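Local coordinates for Mll5499 protein (Mesorhizobium loti, PDB 3BDE), which is of unknown function but forms a homodimer of ferredoxin-like subunits of the Dabb (stress-responsive alpha/beta barrel) family, at residues His23-Thr28 with Glu106-Ile111; Thr56-Leu61 with Phe74-Ala79. One frame throughout, in Å; residues are numbered along the deposited sequence.

Interaction 1: His23-Thr28 with Glu106-Ile111; sequences HTVVFT and EKFLEI. With EDO (1,2-ethanediol), chain J; EDO (1,2-ethanediol), chain D.
T28 and K107 lie flank to flank, their side chains pointing the same way. T28 CB is 4.0 Å from K107 CG. K107 CG stands between its own N and carbonyl carbon (chi1 50°), and from there the chain runs extended past T28, with CE near OG1. The ammonium goes on to a salt bridge with D69. The backbone of T28 holds the other strand at both polar atoms. T28 N bonds K107 O at 3.0 Å. T28 O receives E106 N at 2.8 Å and, more weakly, K107 N. Two residues therefore face T28, which makes a classic beta bulge. V26 pairs with L109. V26 N bonds L109 O at 2.9 Å, and the return bond, L109 N to V26 O, is equally long. V26 has two conformers; in the one described its CG1 rests 3.6 Å from L109 CB, so that touch is less certain. These pairs zip the inner strand 21-29 to strand 105-115, an outer strand of this chain's four-stranded antiparallel sheet in a ferredoxin-like fold. On the same face I111 sits opposite T24. The T24 hydroxyl turns in between its own N and carbonyl carbon (chi1 81°). There T24 OG1 makes a short 2.5 Å bond to I111 O, in the carbonyl plane on a lone pair. T24 OG1 also accepts a bond from O1 of a 1,2-ethanediol, probably from the crystallisation liquor, which also bonds Y113 OH of both subunits. I111 N bonds T24 O. I111 also packs on I111 of the second subunit, and V26 on Y113 of that subunit.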
loop_
_atom_site.group_PDB
_atom_site.type_symbol
_atom_site.label_atom_id
_atom_site.label_comp_id
_atom_site.label_asym_id
_atom_site.label_seq_id
_atom_site.Cartn_x
_atom_site.Cartn_y
_atom_site.Cartn_z
ATOM N N HIS A 23 1.946 7.719 -2.657
ATOM C CA HIS A 23 2.614 7.775 -1.362
ATOM C C HIS A 23 1.712 7.146 -0.327
ATOM O O HIS A 23 0.521 7.547 -0.193
ATOM C CB HIS A 23 2.927 9.223 -0.983
ATOM C CG HIS A 23 3.389 9.405 0.430
ATOM N ND1 HIS A 23 4.429 8.697 0.980
ATOM C CD2 HIS A 23 2.963 10.250 1.393
ATOM C CE1 HIS A 23 4.610 9.083 2.228
ATOM N NE2 HIS A 23 3.721 10.015 2.508
ATOM N N THR A 24 2.232 6.138 0.364
ATOM C CA THR A 24 1.464 5.515 1.439
ATOM C C THR A 24 2.266 5.348 2.697
ATOM O O THR A 24 3.505 5.202 2.652
ATOM C CB THR A 24 0.887 4.123 1.057
ATOM O OG1 THR A 24 1.889 3.104 1.200
ATOM C CG2 THR A 24 0.308 4.106 -0.374
ATOM N N VAL A 25 1.557 5.362 3.829
ATOM C CA VAL A 25 2.174 5.088 5.132
ATOM C C VAL A 25 1.224 4.186 5.918
ATOM O O VAL A 25 0.041 4.481 5.973
ATOM C CB VAL A 25 2.534 6.409 5.892
ATOM C CG1 VAL A 25 1.278 7.296 6.157
ATOM C CG2 VAL A 25 3.276 6.105 7.180
ATOM N N VAL A 26 1.741 3.087 6.472
ATOM C CA VAL A 26 0.970 2.159 7.306
ATOM C C VAL A 26 1.481 2.415 8.729
ATOM O O VAL A 26 2.689 2.548 8.927
ATOM C CB VAL A 26 1.115 0.666 6.824
ATOM C CG1 VAL A 26 2.477 0.081 7.146
ATOM C CG2 VAL A 26 0.031 -0.218 7.419
ATOM N N PHE A 27 0.575 2.489 9.705
ATOM C CA PHE A 27 0.998 2.854 11.060
ATOM C C PHE A 27 0.092 2.413 12.185
ATOM O O PHE A 27 -1.054 2.003 11.967
ATOM C CB PHE A 27 1.159 4.394 11.142
ATOM C CG PHE A 27 -0.129 5.168 10.934
ATOM C CD1 PHE A 27 -0.541 5.546 9.652
ATOM C CD2 PHE A 27 -0.918 5.564 12.025
ATOM C CE1 PHE A 27 -1.746 6.271 9.479
ATOM C CE2 PHE A 27 -2.103 6.283 11.854
ATOM C CZ PHE A 27 -2.516 6.631 10.586
ATOM N N THR A 28 0.652 2.522 13.383
ATOM C CA THR A 28 -0.022 2.238 14.641
ATOM C C THR A 28 0.252 3.443 15.532
ATOM O O THR A 28 1.377 3.976 15.555
ATOM C CB THR A 28 0.501 0.953 15.286
ATOM O OG1 THR A 28 0.091 -0.148 14.477
ATOM C CG2 THR A 28 -0.081 0.765 16.678
ATOM N N GLU A 106 3.303 5.260 17.144
ATOM C CA GLU A 106 4.128 4.226 17.778
ATOM C C GLU A 106 5.151 3.679 16.794
ATOM O O GLU A 106 6.334 3.549 17.120
ATOM C CB GLU A 106 3.241 3.081 18.312
ATOM C CG GLU A 106 3.977 1.868 18.947
ATOM C CD GLU A 106 4.881 2.247 20.109
ATOM O OE1 GLU A 106 4.541 3.192 20.852
ATOM O OE2 GLU A 106 5.919 1.579 20.294
ATOM N N LYS A 107 4.668 3.304 15.612
ATOM C CA LYS A 107 5.501 2.730 14.556
ATOM C C LYS A 107 4.851 2.877 13.193
ATOM O O LYS A 107 3.615 2.995 13.084
ATOM C CB LYS A 107 5.744 1.242 14.828
ATOM C CG LYS A 107 4.462 0.462 15.119
ATOM C CD LYS A 107 4.702 -1.015 15.178
ATOM C CE LYS A 107 3.536 -1.692 15.849
ATOM N NZ LYS A 107 3.630 -3.149 15.647
ATOM N N PHE A 108 5.680 2.835 12.151
ATOM C CA PHE A 108 5.170 2.980 10.792
ATOM C C PHE A 108 6.131 2.463 9.726
ATOM O O PHE A 108 7.307 2.201 9.993
ATOM C CB PHE A 108 4.808 4.465 10.510
ATOM C CG PHE A 108 6.001 5.377 10.339
ATOM C CD1 PHE A 108 6.621 5.961 11.454
ATOM C CD2 PHE A 108 6.484 5.701 9.073
ATOM C CE1 PHE A 108 7.747 6.818 11.297
ATOM C CE2 PHE A 108 7.615 6.573 8.923
ATOM C CZ PHE A 108 8.230 7.111 10.020
ATOM N N LEU A 109 5.594 2.309 8.521
ATOM C CA LEU A 109 6.364 1.960 7.325
ATOM C C LEU A 109 5.857 2.889 6.232
ATOM O O LEU A 109 4.648 3.078 6.117
ATOM C CB LEU A 109 6.086 0.535 6.862
ATOM C CG LEU A 109 6.585 -0.645 7.680
ATOM C CD1 LEU A 109 5.921 -1.945 7.205
ATOM C CD2 LEU A 109 8.114 -0.727 7.593
ATOM N N GLU A 110 6.768 3.455 5.459
ATOM C CA GLU A 110 6.422 4.253 4.296
ATOM C C GLU A 110 6.622 3.338 3.101
ATOM O O GLU A 110 7.664 2.710 2.994
ATOM C CB GLU A 110 7.323 5.475 4.135
ATOM C CG GLU A 110 7.022 6.621 5.058
ATOM C CD GLU A 110 7.818 7.877 4.697
ATOM O OE1 GLU A 110 7.775 8.299 3.516
ATOM O OE2 GLU A 110 8.471 8.453 5.603
ATOM N N ILE A 111 5.612 3.235 2.233
ATOM C CA ILE A 111 5.683 2.448 0.996
ATOM C C ILE A 111 5.148 3.350 -0.131
ATOM O O ILE A 111 3.975 3.732 -0.114
ATOM C CB ILE A 111 4.840 1.148 1.098
ATOM C CG1 ILE A 111 5.316 0.264 2.277
ATOM C CG2 ILE A 111 4.976 0.353 -0.149
ATOM C CD1 ILE A 111 4.224 -0.670 2.818
HETATM C C1 EDO J . 0.302 0.597 0.617
HETATM O O1 EDO J . 0.801 0.714 1.954
HETATM C C2 EDO J . 0.012 -0.848 0.268
HETATM O O2 EDO J . 1.186 -1.544 -0.149
HETATM C C1 EDO D . 2.150 12.086 6.834
HETATM O O1 EDO D . 3.472 12.568 7.090
HETATM C C2 EDO D . 2.143 11.206 5.600
HETATM O O2 EDO D . 2.615 11.999 4.510
#

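Interaction 2: Thr56-Leu61 with Phe74-Ala79; sequences THFEQL and FSMEFA. With EDO (1,2-ethanediol), chain F.
F58 lays the CZ corner of its ring over one face of F74, off toward the rim, with CZ 4.0 Å from F74 CG. The planes stand at 50°, so the rings meet obliquely. F58 CB points away from the strand 74-78, but CG anti to the backbone N (chi1 -177°) swings the ring back. The F58 ring also runs alongside selenomethionine M76. The CE methyl is 3.5 Å from F58 CE2, and the selenium lies at the ring edge, a Met-aromatic contact. Q60 lies beside F74, its amide plane 23° from the ring, with NE2 3.3 Å from F74 CE1. That NE2 has its hydrogen bond to L42 O. Replacing F74 with an alanine would probably leave F58 CZ and the Q60 chain without their shared partner. The backbone joins the two strands of a beta hairpin, 58-63 and 72-78. E59 N bonds S75 O at 2.8 Å, and S75 N returns to E59 O at 3.0 Å. A beta bulge between T56 and E59 shifts the register by one, and past it T56 pairs with E77. E77 N bonds T56 O at 2.9 Å. E77 O takes both T56 N and T56 OG1, the hydroxyl coming from well above the carbonyl plane at 2.7 Å. F58, F74 and M76 thus meet through apolar surfaces alone. At the bulge H57 O and S75 O are both acceptors and cannot bond each other, so a water links the strands there, donating to H57 O at 2.7 Å and also bonding S75 OG.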
loop_
_atom_site.group_PDB
_atom_site.type_symbol
_atom_site.label_atom_id
_atom_site.label_comp_id
_atom_site.label_asym_id
_atom_site.label_seq_id
_atom_site.Cartn_x
_atom_site.Cartn_y
_atom_site.Cartn_z
ATOM N N THR A 56 -3.617 14.595 -3.937
ATOM C CA THR A 56 -4.824 14.092 -4.607
ATOM C C THR A 56 -5.199 12.720 -4.043
ATOM O O THR A 56 -4.333 11.948 -3.623
ATOM C CB THR A 56 -4.662 13.997 -6.138
ATOM O OG1 THR A 56 -3.768 12.941 -6.478
ATOM C CG2 THR A 56 -4.125 15.291 -6.711
ATOM N N HIS A 57 -6.495 12.440 -4.023
ATOM C CA HIS A 57 -7.040 11.149 -3.617
ATOM C C HIS A 57 -6.507 10.708 -2.253
ATOM O O HIS A 57 -6.103 9.552 -2.075
ATOM C CB HIS A 57 -6.741 10.083 -4.668
ATOM C CG HIS A 57 -7.193 10.439 -6.041
ATOM N ND1 HIS A 57 -8.516 10.660 -6.353
ATOM C CD2 HIS A 57 -6.501 10.599 -7.191
ATOM C CE1 HIS A 57 -8.619 10.949 -7.639
ATOM N NE2 HIS A 57 -7.409 10.913 -8.170
ATOM N N PHE A 58 -6.494 11.644 -1.305
ATOM C CA PHE A 58 -6.107 11.336 0.067
ATOM C C PHE A 58 -7.159 10.382 0.668
ATOM O O PHE A 58 -8.358 10.713 0.689
ATOM C CB PHE A 58 -6.001 12.598 0.913
ATOM C CG PHE A 58 -5.538 12.333 2.321
ATOM C CD1 PHE A 58 -6.466 12.071 3.328
ATOM C CD2 PHE A 58 -4.172 12.318 2.633
ATOM C CE1 PHE A 58 -6.042 11.802 4.627
ATOM C CE2 PHE A 58 -3.748 12.045 3.933
ATOM C CZ PHE A 58 -4.698 11.795 4.928
ATOM N N GLU A 59 -6.697 9.216 1.133
ATOM C CA GLU A 59 -7.576 8.210 1.734
ATOM C C GLU A 59 -7.043 7.729 3.070
ATOM O O GLU A 59 -5.845 7.515 3.222
ATOM C CB GLU A 59 -7.784 7.023 0.789
ATOM C CG GLU A 59 -8.514 7.386 -0.493
ATOM C CD GLU A 59 -8.854 6.198 -1.386
ATOM O OE1 GLU A 59 -8.737 5.035 -0.948
ATOM O OE2 GLU A 59 -9.256 6.444 -2.541
ATOM N N GLN A 60 -7.959 7.579 4.035
ATOM C CA GLN A 60 -7.630 7.015 5.335
ATOM C C GLN A 60 -8.171 5.609 5.288
ATOM O O GLN A 60 -9.338 5.390 4.914
ATOM C CB GLN A 60 -8.238 7.806 6.466
ATOM C CG GLN A 60 -7.631 9.190 6.517
ATOM C CD GLN A 60 -8.106 9.962 7.692
ATOM O OE1 GLN A 60 -9.304 10.013 7.945
ATOM N NE2 GLN A 60 -7.166 10.614 8.419
ATOM N N LEU A 61 -7.350 4.680 5.768
ATOM C CA LEU A 61 -7.624 3.266 5.681
ATOM C C LEU A 61 -7.406 2.551 6.994
ATOM O O LEU A 61 -6.598 3.001 7.818
ATOM C CB LEU A 61 -6.677 2.677 4.636
ATOM C CG LEU A 61 -6.692 3.318 3.231
ATOM C CD1 LEU A 61 -5.470 2.943 2.440
ATOM C CD2 LEU A 61 -8.004 3.008 2.490
ATOM N N PHE A 74 -2.476 5.721 5.457
ATOM C CA PHE A 74 -2.863 6.886 4.656
ATOM C C PHE A 74 -2.278 6.626 3.273
ATOM O O PHE A 74 -1.166 6.093 3.163
ATOM C CB PHE A 74 -2.301 8.235 5.149
ATOM C CG PHE A 74 -2.744 8.668 6.509
ATOM C CD1 PHE A 74 -3.971 8.295 7.080
ATOM C CD2 PHE A 74 -1.972 9.618 7.171
ATOM C CE1 PHE A 74 -4.359 8.806 8.338
ATOM C CE2 PHE A 74 -2.345 10.145 8.402
ATOM C CZ PHE A 74 -3.536 9.745 8.989
ATOM N N SER A 75 -3.059 6.935 2.246
ATOM C CA SER A 75 -2.677 6.818 0.852
ATOM C C SER A 75 -3.027 8.113 0.150
ATOM O O SER A 75 -4.042 8.722 0.449
ATOM C CB SER A 75 -3.419 5.665 0.197
ATOM O OG SER A 75 -3.057 5.539 -1.143
HETATM N N MSE A 76 -2.164 8.544 -0.757
HETATM C CA MSE A 76 -2.429 9.738 -1.591
HETATM C C MSE A 76 -1.569 9.633 -2.845
HETATM O O MSE A 76 -0.564 8.915 -2.871
HETATM C CB MSE A 76 -2.128 11.027 -0.804
HETATM C CG MSE A 76 -0.649 11.255 -0.518
HETATM SE SE MSE A 76 -0.342 12.337 1.045
HETATM C CE MSE A 76 -0.686 11.021 2.458
ATOM N N GLU A 77 -1.887 10.462 -3.828
ATOM C CA GLU A 77 -1.165 10.480 -5.100
ATOM C C GLU A 77 -0.707 11.891 -5.452
ATOM O O GLU A 77 -1.405 12.876 -5.161
ATOM C CB GLU A 77 -2.043 9.925 -6.198
ATOM C CG GLU A 77 -2.343 8.419 -5.959
ATOM C CD GLU A 77 -3.190 7.787 -7.036
ATOM O OE1 GLU A 77 -3.503 8.421 -8.056
ATOM O OE2 GLU A 77 -3.556 6.625 -6.854
ATOM N N PHE A 78 0.472 11.943 -6.056
ATOM C CA PHE A 78 1.107 13.182 -6.530
ATOM C C PHE A 78 1.353 13.020 -8.023
ATOM O O PHE A 78 1.630 11.910 -8.507
ATOM C CB PHE A 78 2.434 13.449 -5.790
ATOM C CG PHE A 78 2.255 13.647 -4.331
ATOM C CD1 PHE A 78 1.767 14.855 -3.849
ATOM C CD2 PHE A 78 2.533 12.616 -3.428
ATOM C CE1 PHE A 78 1.579 15.065 -2.528
ATOM C CE2 PHE A 78 2.316 12.808 -2.088
ATOM C CZ PHE A 78 1.843 14.037 -1.635
ATOM N N ALA A 79 1.200 14.126 -8.765
ATOM C CA ALA A 79 1.433 14.142 -10.204
ATOM C C ALA A 79 2.869 13.732 -10.557
ATOM O O ALA A 79 3.087 13.055 -11.561
ATOM C CB ALA A 79 1.136 15.529 -10.793
HETATM C C1 EDO F . -8.540 14.465 -6.077
HETATM O O1 EDO F . -8.018 14.922 -4.836
HETATM C C2 EDO F . -10.044 14.439 -5.913
HETATM O O2 EDO F . -10.590 13.293 -5.221
HETATM O O HOH W 1 -5.030 7.091 -2.398
#

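Interactions 1 and 2 sit in one sheet, their centres about 13 Å apart. Strands 21-29 and 72-78 are neighbours, so the inner strand of each contact pairs with that of the other. H23 N lies 2.8 Å from M76 O and V25 O lies 2.9 Å from F74 N, both probable hydrogen bonds. F27 and F74 meet edge-to-face, with F27 CZ 3.6 Å from F74 CE1. Along the chain, interaction 2 is nested inside the loop closed by interaction 1. Both contacts reach the second subunit. L109 of interaction 1 packs on I68 of that subunit, while L61 of interaction 2 extends the sheet across the interface in an antiparallel ladder.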